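Local coordinates for 39 kDa initiator binding protein (Trichomonas vaginalis, PDB 1Q87) that binds the initiator (Inr) element of core promoters and probably takes part in promoter recognition, the part modelled here being its C-terminal domain, at residues 57-62 against 83-88; 65-70 against 96-101; 103-108 against 129-134; 154-159 against 171-176. All blocks are in the same frame, centred on the assembly; numbering follows the deposited sequence.

Contact 1: 57-62 against 83-88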
loop_
_atom_site.group_PDB
_atom_site.type_symbol
_atom_site.label_atom_id
_atom_site.label_comp_id
_atom_site.label_asym_id
_atom_site.label_seq_id
_atom_site.Cartn_x
_atom_site.Cartn_y
_atom_site.Cartn_z
ATOM N N ASP A 57 -18.143 -8.701 -3.719
ATOM C CA ASP A 57 -17.977 -9.710 -2.687
ATOM C C ASP A 57 -17.202 -10.940 -3.118
ATOM O O ASP A 57 -16.426 -11.486 -2.340
ATOM C CB ASP A 57 -19.337 -10.120 -2.142
ATOM C CG ASP A 57 -19.899 -9.095 -1.176
ATOM O OD1 ASP A 57 -21.094 -9.215 -0.827
ATOM O OD2 ASP A 57 -19.146 -8.170 -0.768
ATOM N N PHE A 58 -17.412 -11.377 -4.352
ATOM C CA PHE A 58 -16.715 -12.534 -4.863
ATOM C C PHE A 58 -15.187 -12.325 -4.941
ATOM O O PHE A 58 -14.418 -13.237 -4.604
ATOM C CB PHE A 58 -17.295 -12.882 -6.229
ATOM C CG PHE A 58 -16.591 -14.007 -6.926
ATOM C CD1 PHE A 58 -15.509 -13.761 -7.766
ATOM C CD2 PHE A 58 -17.020 -15.304 -6.763
ATOM C CE1 PHE A 58 -14.863 -14.796 -8.442
ATOM C CE2 PHE A 58 -16.380 -16.332 -7.428
ATOM C CZ PHE A 58 -15.300 -16.076 -8.273
ATOM N N LEU A 59 -14.763 -11.130 -5.369
ATOM C CA LEU A 59 -13.350 -10.815 -5.499
ATOM C C LEU A 59 -12.671 -10.759 -4.148
ATOM O O LEU A 59 -11.605 -11.337 -3.943
ATOM C CB LEU A 59 -13.139 -9.471 -6.184
ATOM C CG LEU A 59 -11.649 -9.152 -6.241
ATOM C CD1 LEU A 59 -11.045 -10.072 -7.257
ATOM C CD2 LEU A 59 -11.361 -7.718 -6.607
ATOM N N ILE A 60 -13.299 -10.039 -3.237
ATOM C CA ILE A 60 -12.779 -9.874 -1.910
ATOM C C ILE A 60 -12.675 -11.231 -1.206
ATOM O O ILE A 60 -11.707 -11.516 -0.519
ATOM C CB ILE A 60 -13.696 -8.906 -1.139
ATOM C CG1 ILE A 60 -13.584 -7.517 -1.773
ATOM C CG2 ILE A 60 -13.352 -8.871 0.353
ATOM C CD1 ILE A 60 -14.275 -6.418 -0.985
ATOM N N GLU A 61 -13.664 -12.084 -1.414
ATOM C CA GLU A 61 -13.691 -13.401 -0.788
ATOM C C GLU A 61 -12.543 -14.258 -1.329
ATOM O O GLU A 61 -11.804 -14.839 -0.551
ATOM C CB GLU A 61 -15.056 -14.055 -1.050
ATOM C CG GLU A 61 -15.624 -14.851 0.097
ATOM C CD GLU A 61 -15.784 -16.327 -0.237
ATOM O OE1 GLU A 61 -16.333 -17.066 0.617
ATOM O OE2 GLU A 61 -15.360 -16.748 -1.341
ATOM N N LYS A 62 -12.388 -14.337 -2.652
ATOM C CA LYS A 62 -11.284 -15.120 -3.223
ATOM C C LYS A 62 -9.945 -14.536 -2.812
ATOM O O LYS A 62 -9.023 -15.275 -2.443
ATOM C CB LYS A 62 -11.330 -15.165 -4.749
ATOM C CG LYS A 62 -12.580 -15.856 -5.326
ATOM C CD LYS A 62 -12.798 -17.188 -4.654
ATOM C CE LYS A 62 -14.088 -17.857 -5.084
ATOM N NZ LYS A 62 -14.302 -19.108 -4.300
ATOM N N ALA A 83 -12.217 -2.818 3.229
ATOM C CA ALA A 83 -11.977 -1.445 3.663
ATOM C C ALA A 83 -10.935 -0.760 2.826
ATOM O O ALA A 83 -10.986 0.443 2.652
ATOM C CB ALA A 83 -11.550 -1.400 5.111
ATOM N N ILE A 84 -9.966 -1.510 2.339
ATOM C CA ILE A 84 -8.959 -0.907 1.507
ATOM C C ILE A 84 -9.498 -0.674 0.091
ATOM O O ILE A 84 -9.249 0.391 -0.519
ATOM C CB ILE A 84 -7.668 -1.760 1.510
ATOM C CG1 ILE A 84 -7.075 -1.737 2.911
ATOM C CG2 ILE A 84 -6.606 -1.174 0.579
ATOM C CD1 ILE A 84 -5.945 -2.720 3.101
ATOM N N MET A 85 -10.262 -1.629 -0.430
ATOM C CA MET A 85 -10.814 -1.470 -1.782
ATOM C C MET A 85 -12.054 -0.561 -1.883
ATOM O O MET A 85 -13.143 -1.003 -2.298
ATOM C CB MET A 85 -11.161 -2.820 -2.387
ATOM C CG MET A 85 -9.982 -3.706 -2.547
ATOM S SD MET A 85 -10.458 -5.199 -3.390
ATOM C CE MET A 85 -9.023 -5.452 -4.435
ATOM N N ALA A 86 -11.896 0.700 -1.493
ATOM C CA ALA A 86 -12.999 1.645 -1.604
ATOM C C ALA A 86 -13.212 1.863 -3.110
ATOM O O ALA A 86 -12.305 1.604 -3.921
ATOM C CB ALA A 86 -12.649 2.954 -0.931
ATOM N N PRO A 87 -14.415 2.326 -3.505
ATOM C CA PRO A 87 -15.521 2.638 -2.590
ATOM C C PRO A 87 -16.303 1.384 -2.215
ATOM O O PRO A 87 -16.306 0.389 -2.959
ATOM C CB PRO A 87 -16.383 3.623 -3.396
ATOM C CG PRO A 87 -15.437 4.164 -4.444
ATOM C CD PRO A 87 -14.671 2.922 -4.826
ATOM N N GLN A 88 -16.951 1.438 -1.056
ATOM C CA GLN A 88 -17.767 0.323 -0.592
ATOM C C GLN A 88 -19.019 0.207 -1.470
ATOM O O GLN A 88 -19.471 -0.887 -1.804
ATOM C CB GLN A 88 -18.212 0.547 0.858
ATOM C CG GLN A 88 -17.102 0.932 1.789
ATOM C CD GLN A 88 -15.942 0.012 1.638
ATOM O OE1 GLN A 88 -16.095 -1.202 1.766
ATOM N NE2 GLN A 88 -14.766 0.572 1.346
#

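Contact 2: 65-70 against 96-101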
loop_
_atom_site.group_PDB
_atom_site.type_symbol
_atom_site.label_atom_id
_atom_site.label_comp_id
_atom_site.label_asym_id
_atom_site.label_seq_id
_atom_site.Cartn_x
_atom_site.Cartn_y
_atom_site.Cartn_z
ATOM N N GLU A 65 -9.080 -15.471 0.856
ATOM C CA GLU A 65 -8.609 -16.820 0.960
ATOM C C GLU A 65 -7.180 -16.922 0.514
ATOM O O GLU A 65 -6.392 -17.626 1.118
ATOM C CB GLU A 65 -9.440 -17.763 0.087
ATOM C CG GLU A 65 -10.821 -18.159 0.611
ATOM C CD GLU A 65 -11.750 -18.646 -0.522
ATOM O OE1 GLU A 65 -11.238 -19.162 -1.565
ATOM O OE2 GLU A 65 -12.992 -18.505 -0.362
ATOM N N TYR A 66 -6.840 -16.216 -0.546
ATOM C CA TYR A 66 -5.513 -16.338 -1.106
ATOM C C TYR A 66 -4.446 -15.444 -0.489
ATOM O O TYR A 66 -3.268 -15.784 -0.552
ATOM C CB TYR A 66 -5.611 -16.097 -2.608
ATOM C CG TYR A 66 -4.354 -16.305 -3.417
ATOM C CD1 TYR A 66 -3.468 -15.261 -3.654
ATOM C CD2 TYR A 66 -4.101 -17.520 -4.025
ATOM C CE1 TYR A 66 -2.357 -15.420 -4.495
ATOM C CE2 TYR A 66 -2.986 -17.695 -4.862
ATOM C CZ TYR A 66 -2.121 -16.641 -5.092
ATOM O OH TYR A 66 -1.015 -16.822 -5.897
ATOM N N PHE A 67 -4.852 -14.325 0.110
ATOM C CA PHE A 67 -3.899 -13.389 0.697
ATOM C C PHE A 67 -3.756 -13.452 2.234
ATOM O O PHE A 67 -2.774 -12.965 2.763
ATOM C CB PHE A 67 -4.264 -11.943 0.328
ATOM C CG PHE A 67 -4.201 -11.629 -1.142
ATOM C CD1 PHE A 67 -3.425 -12.363 -2.006
ATOM C CD2 PHE A 67 -4.919 -10.545 -1.646
ATOM C CE1 PHE A 67 -3.363 -12.033 -3.328
ATOM C CE2 PHE A 67 -4.867 -10.209 -2.952
ATOM C CZ PHE A 67 -4.089 -10.945 -3.807
ATOM N N LYS A 68 -4.732 -13.996 2.949
ATOM C CA LYS A 68 -4.602 -14.044 4.419
ATOM C C LYS A 68 -3.438 -14.906 4.914
ATOM O O LYS A 68 -2.753 -15.611 4.145
ATOM C CB LYS A 68 -5.880 -14.571 5.070
ATOM C CG LYS A 68 -6.215 -16.045 4.742
ATOM C CD LYS A 68 -7.600 -16.357 5.332
ATOM C CE LYS A 68 -7.711 -17.776 5.879
ATOM N NZ LYS A 68 -6.639 -18.109 6.884
ATOM N N GLN A 69 -3.195 -14.824 6.204
ATOM C CA GLN A 69 -2.138 -15.640 6.799
ATOM C C GLN A 69 -2.784 -16.963 7.177
ATOM O O GLN A 69 -4.004 -17.025 7.372
ATOM C CB GLN A 69 -1.609 -14.984 8.057
ATOM C CG GLN A 69 -1.126 -13.602 7.842
ATOM C CD GLN A 69 0.343 -13.567 7.609
ATOM O OE1 GLN A 69 0.837 -14.039 6.575
ATOM N NE2 GLN A 69 1.075 -13.012 8.579
ATOM N N PRO A 70 -1.977 -18.024 7.332
ATOM C CA PRO A 70 -2.529 -19.336 7.697
ATOM C C PRO A 70 -3.356 -19.258 8.992
ATOM O O PRO A 70 -4.388 -19.928 9.128
ATOM C CB PRO A 70 -1.275 -20.216 7.847
ATOM C CG PRO A 70 -0.272 -19.538 6.998
ATOM C CD PRO A 70 -0.506 -18.071 7.324
ATOM N N ALA A 96 -7.858 -3.893 -12.793
ATOM C CA ALA A 96 -7.254 -2.653 -12.340
ATOM C C ALA A 96 -7.420 -2.461 -10.824
ATOM O O ALA A 96 -6.579 -1.821 -10.206
ATOM C CB ALA A 96 -7.832 -1.460 -13.096
ATOM N N ASP A 97 -8.479 -2.995 -10.223
ATOM C CA ASP A 97 -8.637 -2.861 -8.753
ATOM C C ASP A 97 -7.590 -3.740 -8.035
ATOM O O ASP A 97 -6.987 -3.309 -7.037
ATOM C CB ASP A 97 -10.041 -3.265 -8.330
ATOM C CG ASP A 97 -11.106 -2.357 -8.950
ATOM O OD1 ASP A 97 -11.085 -1.140 -8.654
ATOM O OD2 ASP A 97 -11.952 -2.835 -9.741
ATOM N N LEU A 98 -7.359 -4.952 -8.555
ATOM C CA LEU A 98 -6.361 -5.842 -7.978
ATOM C C LEU A 98 -4.997 -5.171 -8.166
ATOM O O LEU A 98 -4.173 -5.168 -7.251
ATOM C CB LEU A 98 -6.355 -7.203 -8.681
ATOM C CG LEU A 98 -6.251 -8.572 -7.959
ATOM C CD1 LEU A 98 -5.271 -9.457 -8.689
ATOM C CD2 LEU A 98 -5.824 -8.449 -6.540
ATOM N N TYR A 99 -4.752 -4.616 -9.356
ATOM C CA TYR A 99 -3.484 -3.925 -9.651
ATOM C C TYR A 99 -3.214 -2.829 -8.589
ATOM O O TYR A 99 -2.135 -2.727 -8.018
ATOM C CB TYR A 99 -3.548 -3.269 -11.026
ATOM C CG TYR A 99 -2.247 -2.649 -11.483
ATOM C CD1 TYR A 99 -1.413 -3.338 -12.361
ATOM C CD2 TYR A 99 -1.851 -1.363 -11.064
ATOM C CE1 TYR A 99 -0.223 -2.777 -12.831
ATOM C CE2 TYR A 99 -0.614 -0.778 -11.539
ATOM C CZ TYR A 99 0.174 -1.509 -12.429
ATOM O OH TYR A 99 1.338 -1.018 -12.971
ATOM N N LYS A 100 -4.226 -2.031 -8.328
ATOM C CA LYS A 100 -4.134 -0.977 -7.341
ATOM C C LYS A 100 -3.792 -1.549 -5.956
ATOM O O LYS A 100 -2.874 -1.063 -5.273
ATOM C CB LYS A 100 -5.478 -0.240 -7.281
ATOM C CG LYS A 100 -5.527 0.912 -6.319
ATOM C CD LYS A 100 -6.351 2.081 -6.892
ATOM C CE LYS A 100 -7.843 1.953 -6.593
ATOM N NZ LYS A 100 -8.577 3.258 -6.729
ATOM N N PHE A 101 -4.521 -2.605 -5.577
ATOM C CA PHE A 101 -4.382 -3.222 -4.256
ATOM C C PHE A 101 -3.022 -3.853 -4.039
ATOM O O PHE A 101 -2.409 -3.680 -2.992
ATOM C CB PHE A 101 -5.487 -4.249 -4.045
ATOM C CG PHE A 101 -5.507 -4.840 -2.686
ATOM C CD1 PHE A 101 -5.852 -4.067 -1.591
ATOM C CD2 PHE A 101 -5.151 -6.168 -2.486
ATOM C CE1 PHE A 101 -5.836 -4.599 -0.312
ATOM C CE2 PHE A 101 -5.136 -6.710 -1.205
ATOM C CZ PHE A 101 -5.478 -5.921 -0.120
#

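Contact 3: 103-108 against 129-134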
loop_
_atom_site.group_PDB
_atom_site.type_symbol
_atom_site.label_atom_id
_atom_site.label_comp_id
_atom_site.label_asym_id
_atom_site.label_seq_id
_atom_site.Cartn_x
_atom_site.Cartn_y
_atom_site.Cartn_z
ATOM N N ALA A 103 -0.406 -3.058 -5.728
ATOM C CA ALA A 103 0.554 -1.959 -5.895
ATOM C C ALA A 103 0.782 -1.281 -4.554
ATOM O O ALA A 103 1.902 -0.943 -4.234
ATOM C CB ALA A 103 0.034 -0.931 -6.907
ATOM N N MET A 104 -0.280 -1.091 -3.784
ATOM C CA MET A 104 -0.163 -0.465 -2.465
ATOM C C MET A 104 0.514 -1.353 -1.438
ATOM O O MET A 104 1.429 -0.908 -0.755
ATOM C CB MET A 104 -1.526 -0.081 -1.880
ATOM C CG MET A 104 -2.340 0.874 -2.748
ATOM S SD MET A 104 -3.835 1.277 -1.908
ATOM C CE MET A 104 -4.944 -0.034 -2.604
ATOM N N PHE A 105 0.088 -2.613 -1.350
ATOM C CA PHE A 105 0.625 -3.515 -0.334
ATOM C C PHE A 105 1.212 -4.875 -0.738
ATOM O O PHE A 105 1.433 -5.705 0.125
ATOM C CB PHE A 105 -0.433 -3.761 0.698
ATOM C CG PHE A 105 -0.979 -2.523 1.317
ATOM C CD1 PHE A 105 -0.205 -1.750 2.203
ATOM C CD2 PHE A 105 -2.298 -2.163 1.088
ATOM C CE1 PHE A 105 -0.759 -0.632 2.846
ATOM C CE2 PHE A 105 -2.876 -1.046 1.727
ATOM C CZ PHE A 105 -2.117 -0.281 2.601
ATOM N N GLY A 106 1.452 -5.114 -2.024
ATOM C CA GLY A 106 2.044 -6.372 -2.432
ATOM C C GLY A 106 3.559 -6.382 -2.180
ATOM O O GLY A 106 4.120 -5.367 -1.748
ATOM N N PRO A 107 4.254 -7.500 -2.474
ATOM C CA PRO A 107 3.658 -8.736 -3.035
ATOM C C PRO A 107 2.650 -9.422 -2.131
ATOM O O PRO A 107 2.552 -9.135 -0.923
ATOM C CB PRO A 107 4.861 -9.648 -3.319
ATOM C CG PRO A 107 6.104 -8.806 -2.999
ATOM C CD PRO A 107 5.633 -7.748 -2.024
ATOM N N TYR A 108 1.876 -10.334 -2.720
ATOM C CA TYR A 108 0.855 -11.025 -1.940
ATOM C C TYR A 108 1.445 -11.884 -0.784
ATOM O O TYR A 108 0.819 -12.007 0.253
ATOM C CB TYR A 108 -0.022 -11.851 -2.876
ATOM C CG TYR A 108 0.380 -13.301 -2.992
ATOM C CD1 TYR A 108 -0.093 -14.243 -2.076
ATOM C CD2 TYR A 108 1.218 -13.726 -4.013
ATOM C CE1 TYR A 108 0.254 -15.569 -2.170
ATOM C CE2 TYR A 108 1.577 -15.047 -4.129
ATOM C CZ TYR A 108 1.093 -15.969 -3.196
ATOM O OH TYR A 108 1.476 -17.281 -3.259
ATOM N N LEU A 129 -4.313 8.345 7.207
ATOM C CA LEU A 129 -4.497 7.494 6.015
ATOM C C LEU A 129 -5.961 7.316 5.587
ATOM O O LEU A 129 -6.846 7.102 6.420
ATOM C CB LEU A 129 -3.883 6.105 6.246
ATOM C CG LEU A 129 -3.751 5.139 5.048
ATOM C CD1 LEU A 129 -2.754 5.650 4.042
ATOM C CD2 LEU A 129 -3.289 3.793 5.516
ATOM N N THR A 130 -6.222 7.412 4.286
ATOM C CA THR A 130 -7.582 7.243 3.770
ATOM C C THR A 130 -7.497 6.518 2.429
ATOM O O THR A 130 -6.589 6.758 1.648
ATOM C CB THR A 130 -8.273 8.629 3.583
ATOM O OG1 THR A 130 -9.600 8.461 3.055
ATOM C CG2 THR A 130 -7.460 9.497 2.635
ATOM N N PHE A 131 -8.415 5.598 2.167
ATOM C CA PHE A 131 -8.387 4.884 0.899
ATOM C C PHE A 131 -9.459 5.386 -0.035
ATOM O O PHE A 131 -9.703 4.801 -1.097
ATOM C CB PHE A 131 -8.558 3.397 1.143
ATOM C CG PHE A 131 -7.418 2.805 1.887
ATOM C CD1 PHE A 131 -6.227 2.561 1.242
ATOM C CD2 PHE A 131 -7.483 2.644 3.269
ATOM C CE1 PHE A 131 -5.115 2.171 1.956
ATOM C CE2 PHE A 131 -6.366 2.258 3.980
ATOM C CZ PHE A 131 -5.187 2.024 3.328
ATOM N N ASP A 132 -10.078 6.495 0.353
ATOM C CA ASP A 132 -11.141 7.076 -0.441
ATOM C C ASP A 132 -11.368 8.546 -0.065
ATOM O O ASP A 132 -12.331 8.869 0.639
ATOM C CB ASP A 132 -12.393 6.241 -0.208
ATOM C CG ASP A 132 -13.624 6.860 -0.790
ATOM O OD1 ASP A 132 -13.493 7.678 -1.727
ATOM O OD2 ASP A 132 -14.723 6.509 -0.310
ATOM N N PRO A 133 -10.482 9.457 -0.533
ATOM C CA PRO A 133 -10.558 10.903 -0.258
ATOM C C PRO A 133 -11.827 11.631 -0.731
ATOM O O PRO A 133 -12.312 11.420 -1.847
ATOM C CB PRO A 133 -9.298 11.453 -0.928
ATOM C CG PRO A 133 -8.352 10.322 -0.837
ATOM C CD PRO A 133 -9.219 9.141 -1.221
ATOM N N GLN A 134 -12.348 12.493 0.133
ATOM C CA GLN A 134 -13.542 13.268 -0.160
ATOM C C GLN A 134 -13.605 14.434 0.822
ATOM O O GLN A 134 -13.818 14.226 2.021
ATOM C CB GLN A 134 -14.799 12.408 -0.001
ATOM C CG GLN A 134 -14.880 11.208 -0.914
ATOM C CD GLN A 134 -16.200 10.470 -0.784
ATOM O OE1 GLN A 134 -16.357 9.370 -1.314
ATOM N NE2 GLN A 134 -17.160 11.074 -0.082
#

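Contact 4: 154-159 against 171-176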
loop_
_atom_site.group_PDB
_atom_site.type_symbol
_atom_site.label_atom_id
_atom_site.label_comp_id
_atom_site.label_asym_id
_atom_site.label_seq_id
_atom_site.Cartn_x
_atom_site.Cartn_y
_atom_site.Cartn_z
ATOM N N GLU A 154 -0.800 6.116 -9.835
ATOM C CA GLU A 154 0.512 5.532 -9.556
ATOM C C GLU A 154 0.231 4.913 -8.163
ATOM O O GLU A 154 0.753 5.358 -7.135
ATOM C CB GLU A 154 1.528 6.677 -9.507
ATOM C CG GLU A 154 3.005 6.282 -9.452
ATOM C CD GLU A 154 3.909 7.434 -9.895
ATOM O OE1 GLU A 154 5.097 7.455 -9.526
ATOM O OE2 GLU A 154 3.426 8.323 -10.624
ATOM N N PRO A 155 -0.603 3.861 -8.136
ATOM C CA PRO A 155 -1.019 3.171 -6.911
ATOM C C PRO A 155 -0.039 2.712 -5.829
ATOM O O PRO A 155 -0.491 2.506 -4.720
ATOM C CB PRO A 155 -1.946 2.057 -7.410
ATOM C CG PRO A 155 -1.666 1.921 -8.851
ATOM C CD PRO A 155 -0.673 2.969 -9.291
ATOM N N ASN A 156 1.262 2.568 -6.115
ATOM C CA ASN A 156 2.247 2.190 -5.089
ATOM C C ASN A 156 2.829 3.464 -4.479
ATOM O O ASN A 156 3.748 3.409 -3.661
ATOM C CB ASN A 156 3.408 1.365 -5.685
ATOM C CG ASN A 156 4.185 2.124 -6.749
ATOM O OD1 ASN A 156 3.608 2.900 -7.521
ATOM N ND2 ASN A 156 5.501 1.879 -6.827
ATOM N N CYS A 157 2.302 4.618 -4.866
ATOM C CA CYS A 157 2.825 5.877 -4.338
ATOM C C CYS A 157 1.905 6.492 -3.294
ATOM O O CYS A 157 0.772 6.874 -3.592
ATOM C CB CYS A 157 3.034 6.897 -5.481
ATOM S SG CYS A 157 3.614 8.546 -4.920
ATOM N N LEU A 158 2.389 6.584 -2.065
ATOM C CA LEU A 158 1.598 7.199 -1.007
ATOM C C LEU A 158 1.909 8.705 -0.999
ATOM O O LEU A 158 3.060 9.125 -0.885
ATOM C CB LEU A 158 1.942 6.587 0.366
ATOM C CG LEU A 158 1.370 7.324 1.596
ATOM C CD1 LEU A 158 -0.150 7.145 1.611
ATOM C CD2 LEU A 158 2.023 6.814 2.927
ATOM N N ILE A 159 0.883 9.525 -1.133
ATOM C CA ILE A 159 1.102 10.964 -1.112
ATOM C C ILE A 159 0.769 11.421 0.303
ATOM O O ILE A 159 -0.234 10.979 0.840
ATOM C CB ILE A 159 0.171 11.681 -2.110
ATOM C CG1 ILE A 159 0.453 11.210 -3.533
ATOM C CG2 ILE A 159 0.364 13.191 -2.015
ATOM C CD1 ILE A 159 -0.550 11.787 -4.535
ATOM N N ASN A 171 5.849 2.191 -2.405
ATOM C CA ASN A 171 5.895 0.820 -1.984
ATOM C C ASN A 171 6.461 0.121 -3.190
ATOM O O ASN A 171 6.083 0.458 -4.309
ATOM C CB ASN A 171 4.515 0.251 -1.705
ATOM C CG ASN A 171 4.564 -1.261 -1.465
ATOM O OD1 ASN A 171 5.276 -1.726 -0.571
ATOM N ND2 ASN A 171 3.816 -2.028 -2.262
ATOM N N LYS A 172 7.408 -0.796 -2.974
ATOM C CA LYS A 172 7.977 -1.584 -4.067
ATOM C C LYS A 172 7.144 -2.895 -4.053
ATOM O O LYS A 172 7.382 -3.788 -3.241
ATOM C CB LYS A 172 9.440 -1.888 -3.784
ATOM C CG LYS A 172 10.283 -0.660 -3.493
ATOM C CD LYS A 172 10.586 0.107 -4.771
ATOM C CE LYS A 172 11.648 -0.607 -5.619
ATOM N NZ LYS A 172 11.817 0.029 -6.969
ATOM N N PRO A 173 6.169 -3.029 -4.963
ATOM C CA PRO A 173 5.307 -4.220 -5.027
ATOM C C PRO A 173 5.944 -5.586 -5.265
ATOM O O PRO A 173 5.271 -6.578 -5.129
ATOM C CB PRO A 173 4.260 -3.877 -6.112
ATOM C CG PRO A 173 4.636 -2.502 -6.611
ATOM C CD PRO A 173 6.064 -2.236 -6.187
ATOM N N LEU A 174 7.224 -5.654 -5.616
ATOM C CA LEU A 174 7.855 -6.966 -5.799
ATOM C C LEU A 174 8.705 -7.389 -4.584
ATOM O O LEU A 174 9.269 -8.480 -4.569
ATOM C CB LEU A 174 8.744 -6.976 -7.046
ATOM C CG LEU A 174 8.109 -6.506 -8.355
ATOM C CD1 LEU A 174 9.141 -6.490 -9.514
ATOM C CD2 LEU A 174 6.953 -7.424 -8.658
ATOM N N ILE A 175 8.764 -6.547 -3.554
ATOM C CA ILE A 175 9.588 -6.852 -2.403
ATOM C C ILE A 175 8.807 -7.203 -1.167
ATOM O O ILE A 175 8.004 -6.396 -0.664
ATOM C CB ILE A 175 10.550 -5.691 -2.073
ATOM C CG1 ILE A 175 11.425 -5.376 -3.290
ATOM C CG2 ILE A 175 11.388 -6.030 -0.822
ATOM C CD1 ILE A 175 12.259 -6.531 -3.793
ATOM N N GLU A 176 9.067 -8.415 -0.668
ATOM C CA GLU A 176 8.379 -8.906 0.513
ATOM C C GLU A 176 8.677 -8.023 1.700
ATOM O O GLU A 176 9.707 -7.377 1.792
ATOM C CB GLU A 176 8.783 -10.343 0.814
ATOM C CG GLU A 176 8.283 -11.331 -0.222
ATOM C CD GLU A 176 8.590 -12.774 0.145
ATOM O OE1 GLU A 176 8.428 -13.134 1.341
ATOM O OE2 GLU A 176 8.979 -13.548 -0.762
#

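Contact 1: 57-62 against 83-88
Met85 meets Leu59 and Ile60 without any ring of these segments taking part; the one aromatic ring here, Phe58, carries Lys62 CG over one of its faces, 4.0 Å above the plane and nearer the rim than the middle. The contact proper is a thioether laid against branched aliphatic side chains. The CD2 methyl of Leu59 meets Met85 CE at 3.9 Å and also lies 4.2 Å from Met85 SD, so a single branch touches both atoms of the terminal S-C bond. The leucine and methionine chains run nearly perpendicular to each other. Ile60 approaches the same sulfur with CG1, 4.2 Å from Met85 SD. The methionine chain runs out straight at chi2 (-175°) and then bends at chi3 (141°), which carries CE to the leucine. No hydrogen bond spans the gap; all three touching residues are buried.

Met85 is where the chain leaves helix 74-84, at the centre of an inverse gamma turn whose closing bond, Ala86 N to Ile84 O, is weak. Its carbonyl oxygen accepts hydrogen bonds from Arg56 and Lys93, two basic side chains that would be expected to polarise it. The backbone at the turn is thus held by polar bonds while the side chain enters the hydrophobic core. There Leu59 also packs on Trp43 of helix 29-47, Ile60 lies on Ile78 and Ser82 of helix 74-84, and Met85 reaches Phe101 of helix 95-105, placing the contact where helix 56-67 meets three other helices.

Contact 2: 65-70 against 96-101
Phe67, at the last helical position of 65-70, makes every touch in this segment, meeting Leu98 and Phe101 on helix 95-105. Just ahead of it, Tyr66 has its ring edge, in plane, against Phe67 CD1, the side of the ring turned from Phe101. With CG anti to its carbonyl carbon (chi1 -63°), Phe67 carries its ring from the helix end toward helix 95-105; the CD2-CE2 flank meets Phe101 and the outer end, CZ, meets Leu98. Phe67 CD2 and CE2 each lie 3.9 Å from Phe101 CE2. Phe67 CD2 sits at the edge of the Phe101 ring, while Phe101 CE2 comes obliquely to the Phe67 ring. The two planes are inclined by only about 22°, but the side chains point against each other and pass side by side, and the rings do not stack face to face. The CD2 methyl of Leu98 comes to the edge of the Phe67 ring, 4.1 Å from Phe67 CZ. Beyond Phe67 the helix ends, and Lys68 NZ bonds to Gln69 O at 2.9 Å, with Gln72 O as a further acceptor. Ile42 of helix 29-47, touching Phe67 and Leu98, and Ile111 of helix 111-123, touching both phenylalanines, add to the cluster, and Phe101 goes on to Ile81 and Ile84 of helix 74-84.

Contact 3: 103-108 against 129-134
A Met-aromatic contact joins Met104 of helix 95-105 to Phe131 in the long loop that runs from helix 111-123 to strand 147-151. The sulfur sits at the ring edge: Met104 SD is 5.3 Å from the centroid of the Phe131 ring and 79° off its normal, and equally near, at 4.2 Å, to Phe131 CD1 and CE1. A bend at chi3 (-92°) turns the methyl off the line of the methionine chain. Phe105 meets the neighbouring atoms of that ring, CE1 and CZ. The two phenylalanines reach toward each other head-on, with Phe105 CZ 3.9 Å from Phe131 CZ. Their planes are inclined by about 58°; Phe131 CZ is at the edge of the Phe105 ring, but Phe105 approaches the Phe131 ring obliquely. Through Phe131 the loop packs against the helices. Ile84 of helix 74-84 touches all three side chains, Met104 also lies on Phe150 of strand 147-151, and Phe105 packs on Ile111 and Ile115 of helix 111-123. Met104 and Phe105 also touch each other: Met104 CB sits 3.7 Å above one face of the Phe105 ring, toward its rim.

Contact 4: 154-159 against 171-176
Asn156 and Asn171 join the two open ends of a beta hairpin, strands 157-162 and 165-171 of the five-stranded antiparallel sheet. The tight part is a pair of hydrogen bonds. Asn171 N donates a hydrogen bond to Asn156 O, 2.7 Å away and in the carbonyl plane. Returning the bond, the side-chain amide of Asn156 does what a backbone N-H would do in a regular antiparallel pair: ND2 donates to Asn171 O at 2.9 Å, nearly along the C=O axis and close to its own amide plane. It can do so because chi1 of 61° sets CG between the backbone N and the carbonyl carbon. A second ND2 bond, to Gly25 O, helps fix the amide's rotation. The buried Asn171 side chain faces other partners, ND2 binding Ala103 O and OD1 accepting from Lys114. Asn156 is the third residue of the type I turn 154-157, closed by Cys157 N to Glu154 O at 2.8 Å; Asn171 directly precedes the turn 172-175. The looser side lies there: Lys172, partly exposed, has its CB directed away from 154-159, and after Pro173 the turn leaves the other segment. The contact thins to one apolar touch, Pro173 CG lying 4.2 Å from Asn156 CB.

In the fold
From the N terminus, helix 56-67 supplies the first segment of both contact 1 and contact 2. Contact 1 closes on the end of helix 74-84, and contact 2 on helix 95-105; because their segments alternate, these two closures cross, and Met85 and Ile84 touch Phe101 where they meet. Contact 3 opens further along helix 95-105 and closes over helix 111-123, bringing the loop at 129-134 back beside contact 1, with Ala86 against Asp132. Contact 4 follows in series and closes the hairpin between two sheet strands. None nests inside another. Contacts 3 and 4 touch through Ala103 and Asn171, tying the sheet to the helices.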